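Local atomic coordinates of sensory transduction histidine kinase, putative (Borrelia burgdorferi, PDB entry 5BWJ), a protein that probably senses small molecules through a periplasmic Venus flytrap domain, the part studied here, and relays the signal as a hybrid histidine kinase that phosphorylates itself on histidine. Residues 19-24 / 162-167; 26-31 / 49-54; 119-124 / 183-188; 145-148 / 154-157. All blocks are in the same frame, centred on the assembly; numbering follows the deposited sequence.

Contact 1: residues 19-24 / 162-167. With NO3 (nitrate ion), chain F.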
loop_
_atom_site.group_PDB
_atom_site.type_symbol
_atom_site.label_atom_id
_atom_site.label_comp_id
_atom_site.label_asym_id
_atom_site.label_seq_id
_atom_site.Cartn_x
_atom_site.Cartn_y
_atom_site.Cartn_z
ATOM N N PHE B 19 6.864 -4.009 -3.057
ATOM C CA PHE B 19 8.293 -3.840 -3.315
ATOM C C PHE B 19 8.979 -5.173 -3.603
ATOM O O PHE B 19 9.778 -5.276 -4.531
ATOM C CB PHE B 19 8.961 -3.137 -2.133
ATOM C CG PHE B 19 8.521 -1.712 -1.967
ATOM C CD1 PHE B 19 9.209 -0.685 -2.593
ATOM C CD2 PHE B 19 7.407 -1.400 -1.206
ATOM C CE1 PHE B 19 8.801 0.626 -2.451
ATOM C CE2 PHE B 19 6.993 -0.091 -1.061
ATOM C CZ PHE B 19 7.691 0.924 -1.686
ATOM N N TYR B 20 8.667 -6.190 -2.809
ATOM C CA TYR B 20 9.126 -7.540 -3.100
ATOM C C TYR B 20 8.275 -8.552 -2.349
ATOM O O TYR B 20 7.980 -8.376 -1.167
ATOM C CB TYR B 20 10.610 -7.710 -2.746
ATOM C CG TYR B 20 10.956 -7.365 -1.317
ATOM C CD1 TYR B 20 10.912 -8.329 -0.320
ATOM C CD2 TYR B 20 11.337 -6.075 -0.967
ATOM C CE1 TYR B 20 11.229 -8.019 0.987
ATOM C CE2 TYR B 20 11.654 -5.754 0.337
ATOM C CZ TYR B 20 11.598 -6.729 1.310
ATOM O OH TYR B 20 11.917 -6.412 2.608
ATOM N N TYR B 21 7.871 -9.607 -3.050
ATOM C CA TYR B 21 7.018 -10.635 -2.468
ATOM C C TYR B 21 7.062 -11.905 -3.306
ATOM O O TYR B 21 7.393 -11.863 -4.490
ATOM C CB TYR B 21 5.579 -10.132 -2.343
ATOM C CG TYR B 21 4.975 -9.663 -3.649
ATOM C CD1 TYR B 21 5.194 -8.373 -4.116
ATOM C CD2 TYR B 21 4.180 -10.508 -4.412
ATOM C CE1 TYR B 21 4.642 -7.939 -5.305
ATOM C CE2 TYR B 21 3.624 -10.083 -5.604
ATOM C CZ TYR B 21 3.857 -8.797 -6.046
ATOM O OH TYR B 21 3.305 -8.371 -7.231
ATOM N N LYS B 22 6.724 -13.032 -2.686
ATOM C CA LYS B 22 6.785 -14.326 -3.360
ATOM C C LYS B 22 5.584 -14.558 -4.269
ATOM O O LYS B 22 4.450 -14.243 -3.904
ATOM C CB LYS B 22 6.862 -15.463 -2.339
ATOM C CG LYS B 22 8.087 -15.439 -1.445
ATOM C CD LYS B 22 8.103 -16.657 -0.529
ATOM C CE LYS B 22 9.203 -16.567 0.513
ATOM N NZ LYS B 22 9.181 -17.730 1.444
ATOM N N ASN B 23 5.848 -15.117 -5.447
ATOM C CA ASN B 23 4.792 -15.555 -6.356
ATOM C C ASN B 23 4.624 -17.074 -6.291
ATOM O O ASN B 23 5.234 -17.734 -5.450
ATOM C CB ASN B 23 5.096 -15.103 -7.789
ATOM C CG ASN B 23 6.432 -15.617 -8.303
ATOM O OD1 ASN B 23 7.003 -16.568 -7.767
ATOM N ND2 ASN B 23 6.934 -14.985 -9.359
ATOM N N ASN B 24 3.801 -17.626 -7.178
ATOM C CA ASN B 24 3.524 -19.061 -7.182
ATOM C C ASN B 24 4.713 -19.904 -7.637
ATOM O O ASN B 24 4.766 -21.104 -7.372
ATOM C CB ASN B 24 2.324 -19.366 -8.082
ATOM C CG ASN B 24 1.019 -18.844 -7.516
ATOM O OD1 ASN B 24 0.932 -18.494 -6.338
ATOM N ND2 ASN B 24 -0.012 -18.803 -8.352
ATOM N N LEU B 162 0.482 -9.144 4.689
ATOM C CA LEU B 162 -0.141 -10.285 5.350
ATOM C C LEU B 162 -1.404 -10.692 4.609
ATOM O O LEU B 162 -1.707 -11.880 4.471
ATOM C CB LEU B 162 -0.465 -9.960 6.808
ATOM C CG LEU B 162 0.729 -9.643 7.710
ATOM C CD1 LEU B 162 0.257 -9.442 9.137
ATOM C CD2 LEU B 162 1.791 -10.741 7.644
ATOM N N HIS B 163 -2.128 -9.694 4.120
ATOM C CA HIS B 163 -3.353 -9.931 3.381
ATOM C C HIS B 163 -3.067 -10.592 2.037
ATOM O O HIS B 163 -3.787 -11.498 1.618
ATOM C CB HIS B 163 -4.104 -8.621 3.166
ATOM C CG HIS B 163 -5.451 -8.802 2.547
ATOM N ND1 HIS B 163 -6.591 -8.984 3.298
ATOM C CD2 HIS B 163 -5.838 -8.854 1.252
ATOM C CE1 HIS B 163 -7.627 -9.129 2.491
ATOM N NE2 HIS B 163 -7.196 -9.056 1.245
ATOM N N TYR B 164 -2.019 -10.130 1.363
ATOM C CA TYR B 164 -1.635 -10.697 0.079
ATOM C C TYR B 164 -1.311 -12.183 0.201
ATOM O O TYR B 164 -1.822 -13.001 -0.563
ATOM C CB TYR B 164 -0.426 -9.963 -0.507
ATOM C CG TYR B 164 0.266 -10.762 -1.590
ATOM C CD1 TYR B 164 -0.244 -10.802 -2.882
ATOM C CD2 TYR B 164 1.415 -11.490 -1.318
ATOM C CE1 TYR B 164 0.376 -11.541 -3.875
ATOM C CE2 TYR B 164 2.044 -12.232 -2.306
ATOM C CZ TYR B 164 1.519 -12.253 -3.582
ATOM O OH TYR B 164 2.139 -12.985 -4.569
ATOM N N ILE B 165 -0.454 -12.521 1.161
ATOM C CA ILE B 165 0.003 -13.897 1.335
ATOM C C ILE B 165 -1.174 -14.824 1.612
ATOM O O ILE B 165 -1.322 -15.853 0.958
ATOM C CB ILE B 165 1.032 -14.010 2.477
ATOM C CG1 ILE B 165 2.281 -13.194 2.141
ATOM C CG2 ILE B 165 1.430 -15.471 2.708
ATOM C CD1 ILE B 165 3.221 -12.996 3.310
ATOM N N ALA B 166 -2.008 -14.453 2.579
ATOM C CA ALA B 166 -3.183 -15.247 2.924
ATOM C C ALA B 166 -4.100 -15.434 1.722
ATOM O O ALA B 166 -4.600 -16.530 1.472
ATOM C CB ALA B 166 -3.947 -14.592 4.061
ATOM N N ASN B 167 -4.309 -14.355 0.975
ATOM C CA ASN B 167 -5.288 -14.349 -0.105
ATOM C C ASN B 167 -4.815 -15.098 -1.349
ATOM O O ASN B 167 -5.629 -15.652 -2.088
ATOM C CB ASN B 167 -5.635 -12.904 -0.477
ATOM C CG ASN B 167 -6.884 -12.805 -1.331
ATOM O OD1 ASN B 167 -7.855 -13.530 -1.121
ATOM N ND2 ASN B 167 -6.863 -11.899 -2.303
HETATM N N NO3 F . -4.259 -9.616 -2.839
HETATM O O1 NO3 F . -4.604 -10.359 -3.802
HETATM O O2 NO3 F . -3.442 -8.669 -3.031
HETATM O O3 NO3 F . -4.731 -9.818 -1.684
#
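Tyr164, on helix 161-169, meets Tyr21 and Lys22 of the short strand 21-22 with both its ring and its hydroxyl. Its CG stands anti to the backbone N (chi1 162°), which carries the ring out from the helix to the strand. The hydroxyl donates to the carbonyl oxygen of Lys22, with Tyr164 OH 2.7 Å from Lys22 O. The donor is tilted moderately out of the carbonyl plane, while Lys22 O itself lies at the edge of the tyrosine ring and in its plane. Beside this bond the two tyrosines form a T-shaped pair: the edge of Tyr21 points at the face of Tyr164, with centroids 4.8 Å apart and planes at 71°. The leading atom is Tyr21 CD2, which comes to 3.3 Å from Tyr164 CZ. Tyr21 holds its CG between the backbone N and carbonyl carbon (chi1 56°), a crowded position that swings the ring toward the helix. Phe17 also meets both rings.

Farther along the helix, Asn167 ND2 grips a nitrate ion, probably from the crystallisation liquor, through O3 at 3.0 Å and O1 at 3.1 Å. His163 CD2 lies at 3.3 Å from nitrate O3. Asn168 of the same chain and Lys160 of the second subunit also bond the ion, so it sits at the dimer interface.

In a Venus flytrap fold, this pairing is consistent with a contact across the cleft between lobes. The phenol donates to a main-chain acceptor while its ring face receives the Tyr21 edge, so different partners set the hydroxyl direction and the ring orientation.

Contact 2: residues 26-31 / 49-54; sequences GEYEGL and VEHIDN
Tyr28 and His51 bring strands 28-29 and 45-52 to a CA separation of 8.6 Å, and no hydrogen bond links the two segments. Their rings form a face-to-face stack, with centroids 3.5 Å apart and planes at 7°. Both have CG anti to the carbonyl carbon (Tyr28 chi1 -81°, His51 chi1 -66°), which lays the rings into the gap between the strands. The overlap is reciprocal: His51 CD2 lies over the centre of the tyrosine ring and Tyr28 CD2 over that of the imidazole. The closest atoms are Tyr28 CG and His51 NE2, at 3.2 Å. The side chains run antiparallel, so the NE2 end of His51 covers the root of Tyr28, while Tyr28 CE2 reaches back to 3.5 Å from His51 CB.

Strand 28-29 forms a small antiparallel hairpin with strand 21-22. Strand 45-52 runs parallel to strand 6-13, to which helix 32-42 connects it in a beta-alpha-beta crossover. The stack therefore joins the hairpin to that unit, at the protein surface.

At the far end of the tyrosine, Asp53 OD1 lies 3.6 Å from Tyr28 OH, its carboxylate turned steeply from the ring. Asp53 OD2 makes a long, weak ion pair with Lys22 NZ, which is hydrogen-bonded to Gln141. Glu29, seen to bind magnesium in this protein though no ion is bound to it in this chain, has its CB directed away from strand 45-52 and bonds through OE2 to Ile176 N of the second subunit.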
loop_
_atom_site.group_PDB
_atom_site.type_symbol
_atom_site.label_atom_id
_atom_site.label_comp_id
_atom_site.label_asym_id
_atom_site.label_seq_id
_atom_site.Cartn_x
_atom_site.Cartn_y
_atom_site.Cartn_z
ATOM N N GLY B 26 7.755 -19.672 -6.686
ATOM C CA GLY B 26 8.811 -19.676 -5.690
ATOM C C GLY B 26 9.824 -18.562 -5.895
ATOM O O GLY B 26 10.861 -18.533 -5.232
ATOM N N GLU B 27 9.520 -17.647 -6.812
ATOM C CA GLU B 27 10.403 -16.525 -7.108
ATOM C C GLU B 27 9.889 -15.254 -6.442
ATOM O O GLU B 27 8.775 -15.226 -5.915
ATOM C CB GLU B 27 10.517 -16.314 -8.619
ATOM N N TYR B 28 10.709 -14.208 -6.473
ATOM C CA TYR B 28 10.340 -12.920 -5.897
ATOM C C TYR B 28 9.956 -11.917 -6.974
ATOM O O TYR B 28 10.772 -11.549 -7.819
ATOM C CB TYR B 28 11.486 -12.361 -5.056
ATOM C CG TYR B 28 11.562 -12.961 -3.673
ATOM C CD1 TYR B 28 10.789 -12.459 -2.635
ATOM C CD2 TYR B 28 12.406 -14.031 -3.403
ATOM C CE1 TYR B 28 10.853 -13.002 -1.368
ATOM C CE2 TYR B 28 12.477 -14.582 -2.140
ATOM C CZ TYR B 28 11.699 -14.064 -1.125
ATOM O OH TYR B 28 11.767 -14.609 0.136
ATOM N N GLU B 29 8.699 -11.490 -6.932
ATOM C CA GLU B 29 8.205 -10.430 -7.795
ATOM C C GLU B 29 8.232 -9.114 -7.027
ATOM O O GLU B 29 8.164 -9.110 -5.801
ATOM C CB GLU B 29 6.790 -10.753 -8.273
ATOM C CG GLU B 29 6.200 -9.716 -9.212
ATOM C CD GLU B 29 5.588 -10.333 -10.449
ATOM O OE1 GLU B 29 4.954 -11.405 -10.340
ATOM O OE2 GLU B 29 5.752 -9.747 -11.537
ATOM N N GLY B 30 8.338 -7.998 -7.742
ATOM C CA GLY B 30 8.326 -6.698 -7.100
ATOM C C GLY B 30 8.976 -5.606 -7.924
ATOM O O GLY B 30 9.574 -5.869 -8.968
ATOM N N LEU B 31 8.862 -4.375 -7.436
ATOM C CA LEU B 31 9.369 -3.205 -8.143
ATOM C C LEU B 31 10.652 -2.655 -7.517
ATOM O O LEU B 31 11.245 -1.715 -8.047
ATOM C CB LEU B 31 8.296 -2.110 -8.178
ATOM C CG LEU B 31 7.705 -1.669 -6.836
ATOM C CD1 LEU B 31 8.518 -0.550 -6.215
ATOM C CD2 LEU B 31 6.258 -1.243 -7.006
ATOM N N VAL B 49 21.426 -8.249 -4.618
ATOM C CA VAL B 49 20.194 -8.434 -3.864
ATOM C C VAL B 49 20.124 -9.856 -3.327
ATOM O O VAL B 49 20.348 -10.818 -4.064
ATOM C CB VAL B 49 18.951 -8.148 -4.725
ATOM C CG1 VAL B 49 17.684 -8.281 -3.892
ATOM C CG2 VAL B 49 19.037 -6.756 -5.332
ATOM N N GLU B 50 19.822 -9.976 -2.038
ATOM C CA GLU B 50 19.668 -11.275 -1.399
ATOM C C GLU B 50 18.438 -11.275 -0.501
ATOM O O GLU B 50 18.270 -10.391 0.337
ATOM C CB GLU B 50 20.916 -11.632 -0.587
ATOM C CG GLU B 50 20.809 -12.952 0.161
ATOM C CD GLU B 50 22.078 -13.303 0.913
ATOM O OE1 GLU B 50 22.003 -13.501 2.144
ATOM O OE2 GLU B 50 23.146 -13.388 0.270
ATOM N N HIS B 51 17.581 -12.272 -0.683
ATOM C CA HIS B 51 16.386 -12.409 0.138
ATOM C C HIS B 51 16.662 -13.265 1.365
ATOM O O HIS B 51 17.338 -14.291 1.281
ATOM C CB HIS B 51 15.245 -13.021 -0.673
ATOM C CG HIS B 51 14.760 -12.147 -1.787
ATOM N ND1 HIS B 51 15.326 -12.162 -3.043
ATOM C CD2 HIS B 51 13.763 -11.232 -1.833
ATOM C CE1 HIS B 51 14.697 -11.294 -3.816
ATOM N NE2 HIS B 51 13.745 -10.717 -3.106
ATOM N N ILE B 52 16.141 -12.827 2.506
ATOM C CA ILE B 52 16.160 -13.625 3.723
ATOM C C ILE B 52 14.800 -13.532 4.408
ATOM O O ILE B 52 14.224 -12.450 4.528
ATOM C CB ILE B 52 17.275 -13.175 4.691
ATOM C CG1 ILE B 52 17.254 -11.654 4.880
ATOM C CG2 ILE B 52 18.638 -13.623 4.165
ATOM C CD1 ILE B 52 18.159 -11.163 5.991
ATOM N N ASP B 53 14.276 -14.676 4.836
ATOM C CA ASP B 53 12.979 -14.722 5.499
ATOM C C ASP B 53 13.057 -14.095 6.883
ATOM O O ASP B 53 12.234 -13.250 7.243
ATOM C CB ASP B 53 12.482 -16.165 5.604
ATOM C CG ASP B 53 12.119 -16.755 4.258
ATOM O OD1 ASP B 53 12.545 -16.192 3.227
ATOM O OD2 ASP B 53 11.411 -17.785 4.228
ATOM N N ASN B 54 14.060 -14.512 7.648
ATOM C CA ASN B 54 14.202 -14.106 9.039
ATOM C C ASN B 54 15.418 -13.218 9.244
ATOM O O ASN B 54 16.331 -13.197 8.416
ATOM C CB ASN B 54 14.306 -15.341 9.938
ATOM C CG ASN B 54 13.237 -16.369 9.637
ATOM O OD1 ASN B 54 12.122 -16.025 9.245
ATOM N ND2 ASN B 54 13.573 -17.642 9.816
#

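Contact 3: residues 119-124 / 183-188; sequences NTIYED and YSIKNR
Ile185 of strand 184-192 makes the apolar contacts with Ile121 and Tyr122 of helix 121-128. Ile121 and Ile185 meet tip to tip, with Ile121 CG2 3.7 Å from Ile185 CG2 and the two CD1 atoms, of Ile121 and Ile185, 3.9 Å apart. Tyr122 crosses Ile185 at a slant, its CE1 3.7 Å from Ile185 CG1. With CG1 anti to the carbonyl carbon (chi1 -55°), Ile185 turns CG1 to the tyrosine and CG2 to both partners. Ile121 CG2 also lies over the centre of one face of the Tyr122 ring.

Helix 121-128 follows strand 114-117, part of the parallel strand set of one Venus flytrap lobe, whereas strand 184-192 pairs antiparallel with strands 65-69 and 79-94.

The polar link across the contact runs through water. One molecule accepts from Tyr122 OH at 2.7 Å, in the plane of the ring, and donates to Asn187 OD1 at 2.8 Å; Asn187 ND2 is bonded to Ser88 OG.

Capping bonds mark the start of the helix: Thr120 is the N-cap, its OG1 weakly accepting from Tyr122 N and Glu123 N. Separately, within the same segment, Asn119 N donates to Glu123 OE1 at 2.6 Å.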
loop_
_atom_site.group_PDB
_atom_site.type_symbol
_atom_site.label_atom_id
_atom_site.label_comp_id
_atom_site.label_asym_id
_atom_site.label_seq_id
_atom_site.Cartn_x
_atom_site.Cartn_y
_atom_site.Cartn_z
ATOM N N ASN B 119 10.497 -8.986 16.722
ATOM C CA ASN B 119 11.414 -7.883 16.446
ATOM C C ASN B 119 10.889 -6.917 15.385
ATOM O O ASN B 119 11.648 -6.441 14.541
ATOM C CB ASN B 119 12.780 -8.428 16.020
ATOM C CG ASN B 119 13.409 -9.309 17.079
ATOM O OD1 ASN B 119 13.138 -9.154 18.269
ATOM N ND2 ASN B 119 14.252 -10.240 16.652
ATOM N N THR B 120 9.592 -6.636 15.435
ATOM C CA THR B 120 8.980 -5.628 14.573
ATOM C C THR B 120 8.319 -4.561 15.430
ATOM O O THR B 120 8.142 -4.745 16.635
ATOM C CB THR B 120 7.925 -6.234 13.628
ATOM O OG1 THR B 120 6.823 -6.734 14.395
ATOM C CG2 THR B 120 8.527 -7.359 12.799
ATOM N N ILE B 121 7.953 -3.444 14.811
ATOM C CA ILE B 121 7.235 -2.399 15.524
ATOM C C ILE B 121 5.903 -2.954 16.013
ATOM O O ILE B 121 5.373 -2.522 17.036
ATOM C CB ILE B 121 6.993 -1.158 14.641
ATOM C CG1 ILE B 121 6.391 -0.025 15.477
ATOM C CG2 ILE B 121 6.097 -1.501 13.455
ATOM C CD1 ILE B 121 6.414 1.322 14.786
ATOM N N TYR B 122 5.376 -3.929 15.281
ATOM C CA TYR B 122 4.088 -4.522 15.606
ATOM C C TYR B 122 4.151 -5.288 16.921
ATOM O O TYR B 122 3.175 -5.321 17.670
ATOM C CB TYR B 122 3.628 -5.437 14.470
ATOM C CG TYR B 122 3.546 -4.725 13.138
ATOM C CD1 TYR B 122 2.520 -3.828 12.874
ATOM C CD2 TYR B 122 4.496 -4.942 12.148
ATOM C CE1 TYR B 122 2.438 -3.169 11.663
ATOM C CE2 TYR B 122 4.422 -4.284 10.930
ATOM C CZ TYR B 122 3.389 -3.399 10.696
ATOM O OH TYR B 122 3.303 -2.739 9.490
ATOM N N GLU B 123 5.298 -5.899 17.207
ATOM C CA GLU B 123 5.478 -6.597 18.473
ATOM C C GLU B 123 5.439 -5.601 19.625
ATOM O O GLU B 123 4.776 -5.835 20.634
ATOM C CB GLU B 123 6.797 -7.375 18.500
ATOM C CG GLU B 123 7.003 -8.167 19.790
ATOM C CD GLU B 123 8.373 -8.811 19.881
ATOM O OE1 GLU B 123 9.186 -8.630 18.951
ATOM O OE2 GLU B 123 8.638 -9.499 20.890
ATOM N N ASP B 124 6.151 -4.488 19.467
ATOM C CA ASP B 124 6.205 -3.461 20.503
ATOM C C ASP B 124 4.817 -2.922 20.830
ATOM O O ASP B 124 4.495 -2.700 21.997
ATOM C CB ASP B 124 7.120 -2.311 20.072
ATOM C CG ASP B 124 8.588 -2.690 20.099
ATOM O OD1 ASP B 124 8.938 -3.683 20.771
ATOM O OD2 ASP B 124 9.393 -1.990 19.452
ATOM N N TYR B 183 -2.447 1.959 13.377
ATOM C CA TYR B 183 -1.318 2.878 13.463
ATOM C C TYR B 183 -0.719 3.091 12.080
ATOM O O TYR B 183 -0.683 2.167 11.266
ATOM C CB TYR B 183 -0.241 2.338 14.407
ATOM C CG TYR B 183 -0.652 2.246 15.858
ATOM C CD1 TYR B 183 -0.317 3.247 16.760
ATOM C CD2 TYR B 183 -1.362 1.150 16.332
ATOM C CE1 TYR B 183 -0.683 3.165 18.089
ATOM C CE2 TYR B 183 -1.733 1.059 17.660
ATOM C CZ TYR B 183 -1.391 2.069 18.533
ATOM O OH TYR B 183 -1.759 1.982 19.857
ATOM N N SER B 184 -0.250 4.306 11.814
ATOM C CA SER B 184 0.519 4.569 10.606
ATOM C C SER B 184 1.961 4.137 10.839
ATOM O O SER B 184 2.650 4.688 11.698
ATOM C CB SER B 184 0.457 6.046 10.221
ATOM O OG SER B 184 1.123 6.270 8.991
ATOM N N ILE B 185 2.405 3.145 10.073
ATOM C CA ILE B 185 3.731 2.563 10.242
ATOM C C ILE B 185 4.666 3.008 9.127
ATOM O O ILE B 185 4.317 2.944 7.951
ATOM C CB ILE B 185 3.670 1.019 10.257
ATOM C CG1 ILE B 185 2.690 0.531 11.329
ATOM C CG2 ILE B 185 5.059 0.423 10.475
ATOM C CD1 ILE B 185 3.059 0.928 12.745
ATOM N N LYS B 186 5.859 3.451 9.509
ATOM C CA LYS B 186 6.873 3.860 8.547
ATOM C C LYS B 186 7.825 2.704 8.255
ATOM O O LYS B 186 8.363 2.081 9.173
ATOM C CB LYS B 186 7.652 5.068 9.069
ATOM C CG LYS B 186 6.768 6.180 9.613
ATOM C CD LYS B 186 7.589 7.374 10.072
ATOM C CE LYS B 186 6.773 8.301 10.963
ATOM N NZ LYS B 186 5.499 8.723 10.322
ATOM N N ASN B 187 8.013 2.413 6.972
ATOM C CA ASN B 187 8.984 1.416 6.539
ATOM C C ASN B 187 10.252 2.113 6.063
ATOM O O ASN B 187 10.229 2.853 5.078
ATOM C CB ASN B 187 8.396 0.537 5.435
ATOM C CG ASN B 187 7.138 -0.187 5.880
ATOM O OD1 ASN B 187 7.203 -1.166 6.626
ATOM N ND2 ASN B 187 5.987 0.293 5.427
ATOM N N ARG B 188 11.352 1.878 6.770
ATOM C CA ARG B 188 12.593 2.608 6.531
ATOM C C ARG B 188 13.728 1.707 6.054
ATOM O O ARG B 188 13.688 0.487 6.219
ATOM C CB ARG B 188 13.032 3.333 7.807
ATOM C CG ARG B 188 12.050 4.375 8.322
ATOM C CD ARG B 188 12.560 5.000 9.612
ATOM N NE ARG B 188 11.655 6.020 10.141
ATOM C CZ ARG B 188 11.686 7.308 9.805
ATOM N NH1 ARG B 188 12.578 7.758 8.931
ATOM N NH2 ARG B 188 10.819 8.151 10.346
HETATM O O HOH W 1 5.277 -2.932 7.699
#

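Contact 4: residues 145-148 / 154-157; sequences LALK and YIYG
Leu147 and Ile155 join the end of helix 140-148 to strand 154-156 within a beta-alpha-beta crossover. The topology is explicit: strands 134-137 and 154-156 both pair in parallel with strand 114-117, and helix 140-148 lies between them in the chain, as in the alpha/beta lobes of Venus flytrap domains.

Leu147 has the most surface buried by the contact. Its CG stands anti to the backbone N (chi1 180°), carrying the branched end out from the helix toward the strand. There Leu147 CD2 meets Ile155 CD1 at 3.8 Å, while nearer the backbone Leu147 CB lies 3.8 Å from Ile155 CG2. Two separate points of touch along crossed side chains, at about a right angle to each other, thus define the packing.

Ile155 divides its branches between these points. With chi1 at 59°, its CG1 stands between the backbone N and the carbonyl carbon and carries CD1 to the leucine methyl, while CG2 faces the leucine CB. Leu143 and Val144 of the same helix also touch Ile155, which is buried. Its backbone bonds with Phe93, whereas Tyr154 and Tyr156 bond with Gly115, so strand 154-156 is flanked by strands 79-94 and 114-117.

Tyr154 contributes less and mainly by its backbone: its CB points away from the helix and its side chain packs on Leu92. What reaches it from the helix is the second leucine methyl, with Leu147 CD1 4.1 Å from Tyr154 N.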
loop_
_atom_site.group_PDB
_atom_site.type_symbol
_atom_site.label_atom_id
_atom_site.label_comp_id
_atom_site.label_asym_id
_atom_site.label_seq_id
_atom_site.Cartn_x
_atom_site.Cartn_y
_atom_site.Cartn_z
ATOM N N LEU B 145 0.396 -18.636 8.280
ATOM C CA LEU B 145 0.163 -20.072 8.378
ATOM C C LEU B 145 -0.394 -20.441 9.749
ATOM O O LEU B 145 -1.233 -21.333 9.865
ATOM C CB LEU B 145 1.453 -20.847 8.106
ATOM C CG LEU B 145 1.832 -20.988 6.630
ATOM C CD1 LEU B 145 3.279 -21.431 6.487
ATOM C CD2 LEU B 145 0.903 -21.971 5.932
ATOM N N ALA B 146 0.074 -19.748 10.783
ATOM C CA ALA B 146 -0.387 -20.002 12.142
ATOM C C ALA B 146 -1.872 -19.687 12.271
ATOM O O ALA B 146 -2.608 -20.390 12.965
ATOM C CB ALA B 146 0.418 -19.184 13.140
ATOM N N LEU B 147 -2.308 -18.627 11.598
ATOM C CA LEU B 147 -3.716 -18.249 11.595
ATOM C C LEU B 147 -4.532 -19.283 10.833
ATOM O O LEU B 147 -5.573 -19.738 11.306
ATOM C CB LEU B 147 -3.906 -16.863 10.971
ATOM C CG LEU B 147 -5.346 -16.347 10.907
ATOM C CD1 LEU B 147 -5.904 -16.120 12.304
ATOM C CD2 LEU B 147 -5.428 -15.070 10.084
ATOM N N LYS B 148 -4.050 -19.643 9.648
ATOM C CA LYS B 148 -4.715 -20.631 8.805
ATOM C C LYS B 148 -4.903 -21.952 9.542
ATOM O O LYS B 148 -5.949 -22.593 9.430
ATOM C CB LYS B 148 -3.909 -20.859 7.522
ATOM C CG LYS B 148 -4.540 -21.840 6.539
ATOM C CD LYS B 148 -5.852 -21.309 5.984
ATOM C CE LYS B 148 -6.412 -22.227 4.908
ATOM N NZ LYS B 148 -7.664 -21.687 4.306
ATOM N N TYR B 154 -5.838 -14.303 16.011
ATOM C CA TYR B 154 -5.607 -13.051 15.295
ATOM C C TYR B 154 -4.133 -12.888 14.944
ATOM O O TYR B 154 -3.262 -13.381 15.661
ATOM C CB TYR B 154 -6.071 -11.860 16.136
ATOM C CG TYR B 154 -7.512 -11.945 16.584
ATOM C CD1 TYR B 154 -7.861 -12.626 17.744
ATOM C CD2 TYR B 154 -8.523 -11.341 15.852
ATOM C CE1 TYR B 154 -9.177 -12.705 18.157
ATOM C CE2 TYR B 154 -9.842 -11.415 16.256
ATOM C CZ TYR B 154 -10.163 -12.098 17.409
ATOM O OH TYR B 154 -11.476 -12.173 17.814
ATOM N N ILE B 155 -3.860 -12.198 13.840
ATOM C CA ILE B 155 -2.497 -11.804 13.500
ATOM C C ILE B 155 -2.448 -10.290 13.330
ATOM O O ILE B 155 -3.419 -9.673 12.896
ATOM C CB ILE B 155 -1.987 -12.505 12.223
ATOM C CG1 ILE B 155 -2.895 -12.189 11.032
ATOM C CG2 ILE B 155 -1.888 -14.009 12.464
ATOM C CD1 ILE B 155 -2.427 -12.780 9.713
ATOM N N TYR B 156 -1.308 -9.705 13.684
ATOM C CA TYR B 156 -1.140 -8.260 13.696
ATOM C C TYR B 156 0.093 -7.864 12.893
ATOM O O TYR B 156 1.195 -8.334 13.168
ATOM C CB TYR B 156 -1.025 -7.769 15.140
ATOM C CG TYR B 156 -1.125 -6.274 15.310
ATOM C CD1 TYR B 156 -2.289 -5.594 14.977
ATOM C CD2 TYR B 156 -0.064 -5.542 15.826
ATOM C CE1 TYR B 156 -2.388 -4.225 15.140
ATOM C CE2 TYR B 156 -0.154 -4.172 15.993
ATOM C CZ TYR B 156 -1.318 -3.521 15.648
ATOM O OH TYR B 156 -1.415 -2.159 15.811
ATOM N N GLY B 157 -0.092 -7.008 11.892
ATOM C CA GLY B 157 1.020 -6.588 11.060
ATOM C C GLY B 157 0.633 -5.788 9.831
ATOM O O GLY B 157 -0.392 -5.103 9.809
#

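Contacts 3 and 4 are buried, each setting a helix against a strand; contact 4 is purely aliphatic, contact 3 mostly apolar with a tyrosine and a water-mediated polar link. Contact 2 is a surface stack of rings, and the partly buried contact 1 adds a hydrogen bond to its aromatic pair. Contacts 1 and 2 share the hairpin of strands 21-22 and 28-29, where Tyr21 O and Glu29 N are 2.8 Å apart; both touch the second subunit. Contact 4 is nested in the chain loops closed by contacts 1 and 3, and touches each: Leu162 packs on Gly157, and Tyr122 and Tyr183 pack on segment 154-157. Contacts 2 and 3 lie on opposite sides of the chain's centre.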